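Local coordinates for protein esterase (PDB 1QLW) that probably hydrolyses carboxylic esters, as a bacterial esterase of the alpha/beta hydrolase fold that assembles as a dimer, at residues G25-S30 with H42-D48. Residues are numbered along the deposited sequence; the frame is centred on the assembly and turned at random.
Sequences GRDVTS and HGTVTVD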
ATOM      1  N   GLY A  25      10.402   5.954 -11.608  1.00 16.42           N
ATOM      2  CA  GLY A  25       9.245   6.485 -12.332  1.00 18.40           C
ATOM      3  C   GLY A  25       9.691   7.169 -13.626  1.00 18.64           C
ATOM      4  O   GLY A  25      10.837   7.559 -13.822  1.00 20.71           O
ATOM      5  N   ARG A  26       8.722   7.253 -14.530  1.00 17.89           N
ATOM      6  CA  ARG A  26       8.865   7.942 -15.805  1.00 18.87           C
ATOM      7  C   ARG A  26       7.596   8.762 -16.019  1.00 17.37           C
ATOM      8  O   ARG A  26       6.511   8.374 -15.574  1.00 16.77           O
ATOM      9  CB  ARG A  26       9.061   6.934 -16.945  1.00 20.83           C
ATOM     10  CG  ARG A  26       7.929   6.003 -17.282  1.00 22.64           C
ATOM     11  CD  ARG A  26       8.284   4.952 -18.349  1.00 25.32           C
ATOM     12  NE  ARG A  26       7.150   4.047 -18.548  1.00 27.86           N
ATOM     13  CZ  ARG A  26       6.204   4.127 -19.460  1.00 29.70           C
ATOM     14  NH1 ARG A  26       6.286   5.095 -20.368  1.00 30.10           N
ATOM     15  NH2 ARG A  26       5.167   3.302 -19.456  1.00 31.80           N
ATOM     16  N   ASP A  27       7.737   9.900 -16.702  1.00 18.13           N
ATOM     17  CA  ASP A  27       6.590  10.745 -16.998  1.00 18.16           C
ATOM     18  C   ASP A  27       6.012  10.363 -18.354  1.00 18.90           C
ATOM     19  O   ASP A  27       6.732  10.133 -19.332  1.00 23.15           O
ATOM     20  CB  ASP A  27       6.973  12.228 -16.898  1.00 20.94           C
ATOM     21  CG  ASP A  27       7.069  12.657 -15.427  1.00 23.11           C
ATOM     22  OD1 ASP A  27       6.879  11.816 -14.519  1.00 26.68           O
ATOM     23  OD2 ASP A  27       7.348  13.847 -15.175  1.00 27.86           O
ATOM     24  N   VAL A  28       4.700  10.249 -18.411  1.00 17.82           N
ATOM     25  CA  VAL A  28       3.931   9.868 -19.578  1.00 19.15           C
ATOM     26  C   VAL A  28       2.921  10.977 -19.870  1.00 17.40           C
ATOM     27  O   VAL A  28       2.177  11.375 -18.975  1.00 17.56           O
ATOM     28  CB  VAL A  28       3.147   8.548 -19.329  1.00 22.10           C
ATOM     29  CG1 VAL A  28       2.136   8.252 -20.430  1.00 25.02           C
ATOM     30  CG2 VAL A  28       4.103   7.367 -19.201  1.00 24.91           C
ATOM     31  N   THR A  29       2.880  11.427 -21.116  1.00 17.64           N
ATOM     32  CA  THR A  29       1.853  12.377 -21.533  1.00 18.31           C
ATOM     33  C   THR A  29       0.698  11.576 -22.118  1.00 17.56           C
ATOM     34  O   THR A  29       0.906  10.790 -23.056  1.00 22.61           O
ATOM     35  CB  THR A  29       2.387  13.357 -22.595  1.00 22.62           C
ATOM     36  OG1 THR A  29       3.513  14.038 -22.036  1.00 27.56           O
ATOM     37  CG2 THR A  29       1.335  14.357 -23.038  1.00 24.83           C
ATOM     38  N   SER A  30      -0.479  11.739 -21.570  1.00 16.15           N
ATOM     39  CA  SER A  30      -1.638  10.966 -21.972  1.00 16.69           C
ATOM     40  C   SER A  30      -2.756  11.878 -22.443  1.00 16.11           C
ATOM     41  O   SER A  30      -2.869  13.030 -22.020  1.00 17.21           O
ATOM     42  CB  SER A  30      -2.160  10.213 -20.739  1.00 17.44           C
ATOM     43  OG  SER A  30      -3.352   9.524 -21.068  1.00 18.78           O
ATOM     44  N   HIS A  42      -6.197  15.327 -20.838  1.00 18.67           N
ATOM     45  CA  HIS A  42      -4.834  15.483 -21.338  1.00 19.01           C
ATOM     46  C   HIS A  42      -3.956  15.902 -20.161  1.00 18.07           C
ATOM     47  O   HIS A  42      -4.286  16.907 -19.513  1.00 20.85           O
ATOM     48  CB  HIS A  42      -4.749  16.568 -22.444  1.00 21.36           C
ATOM     49  CG  HIS A  42      -3.327  16.930 -22.763  1.00 25.85           C
ATOM     50  ND1 HIS A  42      -2.539  16.250 -23.662  1.00 29.56           N
ATOM     51  CD2 HIS A  42      -2.543  17.912 -22.243  1.00 29.50           C
ATOM     52  CE1 HIS A  42      -1.333  16.798 -23.703  1.00 30.76           C
ATOM     53  NE2 HIS A  42      -1.320  17.807 -22.850  1.00 31.62           N
ATOM     54  N   GLY A  43      -2.852  15.222 -19.908  1.00 16.44           N
ATOM     55  CA  GLY A  43      -1.975  15.611 -18.826  1.00 16.23           C
ATOM     56  C   GLY A  43      -0.811  14.641 -18.727  1.00 15.51           C
ATOM     57  O   GLY A  43      -0.718  13.698 -19.505  1.00 16.73           O
ATOM     58  N   THR A  44       0.057  14.921 -17.784  1.00 15.01           N
ATOM     59  CA  THR A  44       1.251  14.122 -17.569  1.00 15.84           C
ATOM     60  C   THR A  44       1.138  13.388 -16.244  1.00 14.12           C
ATOM     61  O   THR A  44       0.824  13.995 -15.218  1.00 15.33           O
ATOM     62  CB  THR A  44       2.473  15.055 -17.492  1.00 18.12           C
ATOM     63  OG1 THR A  44       2.482  15.922 -18.620  1.00 22.41           O
ATOM     64  CG2 THR A  44       3.772  14.271 -17.456  1.00 19.31           C
ATOM     65  N   VAL A  45       1.419  12.090 -16.263  1.00 13.69           N
ATOM     66  CA  VAL A  45       1.417  11.285 -15.046  1.00 13.55           C
ATOM     67  C   VAL A  45       2.788  10.630 -14.885  1.00 13.80           C
ATOM     68  O   VAL A  45       3.461  10.338 -15.865  1.00 16.09           O
ATOM     69  CB  VAL A  45       0.295  10.233 -14.966  1.00 14.40           C
ATOM     70  CG1 VAL A  45      -1.063  10.924 -14.823  1.00 15.88           C
ATOM     71  CG2 VAL A  45       0.332   9.302 -16.173  1.00 15.79           C
ATOM     72  N   THR A  46       3.107  10.283 -13.641  1.00 13.42           N
ATOM     73  CA  THR A  46       4.312   9.492 -13.345  1.00 13.21           C
ATOM     74  C   THR A  46       3.884   8.054 -13.126  1.00 12.40           C
ATOM     75  O   THR A  46       2.987   7.783 -12.316  1.00 13.84           O
ATOM     76  CB  THR A  46       4.997  10.039 -12.089  1.00 13.66           C
ATOM     77  OG1 THR A  46       5.276  11.434 -12.283  1.00 15.23           O
ATOM     78  CG2 THR A  46       6.293   9.298 -11.799  1.00 14.62           C
ATOM     79  N   VAL A  47       4.553   7.128 -13.809  1.00 13.45           N
ATOM     80  CA  VAL A  47       4.259   5.697 -13.693  1.00 13.90           C
ATOM     81  C   VAL A  47       5.571   4.923 -13.558  1.00 13.68           C
ATOM     82  O   VAL A  47       6.647   5.458 -13.819  1.00 15.08           O
ATOM     83  CB  VAL A  47       3.425   5.139 -14.850  1.00 17.98           C
ATOM     84  CG1 VAL A  47       2.074   5.828 -14.967  1.00 20.43           C
ATOM     85  CG2 VAL A  47       4.215   5.279 -16.131  1.00 21.16           C
ATOM     86  N   ASP A  48       5.489   3.697 -13.072  1.00 13.77           N
ATOM     87  CA  ASP A  48       6.596   2.764 -12.874  1.00 14.53           C
ATOM     88  C   ASP A  48       7.418   2.992 -11.604  1.00 13.01           C
ATOM     89  O   ASP A  48       8.270   2.155 -11.293  1.00 14.68           O
ATOM     90  CB  ASP A  48       7.523   2.667 -14.077  1.00 16.35           C
ATOM     91  CG  ASP A  48       6.911   2.050 -15.321  1.00 19.25           C
ATOM     92  OD1 ASP A  48       5.864   1.390 -15.241  1.00 22.21           O
ATOM     93  OD2 ASP A  48       7.512   2.280 -16.390  1.00 24.52           O
TER
HETATM   94  O   HOH W   1       5.431   0.375 -17.796  1.00 36.61           O
HETATM   95  O   HOH W   2       4.623  16.448 -20.185  1.00 49.22           O
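A two-stranded antiparallel ribbon projecting from the body of the molecule joins R26–S30 to G43–V47, with R26 opposite V47, V28 opposite V45 and S30 opposite G43 as the hydrogen-bonded pairs. Each is joined by two backbone hydrogen bonds, one in each direction: V28 N reaches V45 O at 2.8 Å, and V45 N returns to V28 O. G25, just before the strand, readily takes its positive phi. Strand 43–57 continues from this ribbon into the main sheet of the alpha/beta hydrolase fold, where it runs antiparallel to strand 99–103. On the face carrying R26, V28, V45 and V47, the branched valines suit extended backbone; V28 CG2 meets V47 CG2 at 3.7 Å, the side chains crossing at nearly a right angle. R26 CG sits between its backbone N and carbonyl carbon (chi1 66°), from where the extended chain runs over V47, whose CG2 lies against one guanidinium face. R26 NE forms a salt bridge to D48 OD2 (2.8 Å); the acceptor lies in the guanidinium plane, yet the donor stands 43° above the carboxylate plane. Water 1 donates to D48 OD1 and accepts a weak bond from R26 NH2. The other face is polar, and its D27, T44 and T46 pack against the second subunit. Beta-branched threonines suit a strand too, while offering both methyl and hydroxyl. T46 OG1 donates to D27 OD1 (2.8 Å) on the syn side, though 32° out of the carboxylate plane, and is also hydrogen-bonded to H138 NE2 of the second subunit. T44 OG1 is hydrogen-bonded to E139 OE2 of that subunit, T44 CG2 lying 3.8 Å from D27 CB. Water 2 spans T44 OG1 and T29 OG1, while T29 CG2 touches H42 CE1 at 3.7 Å.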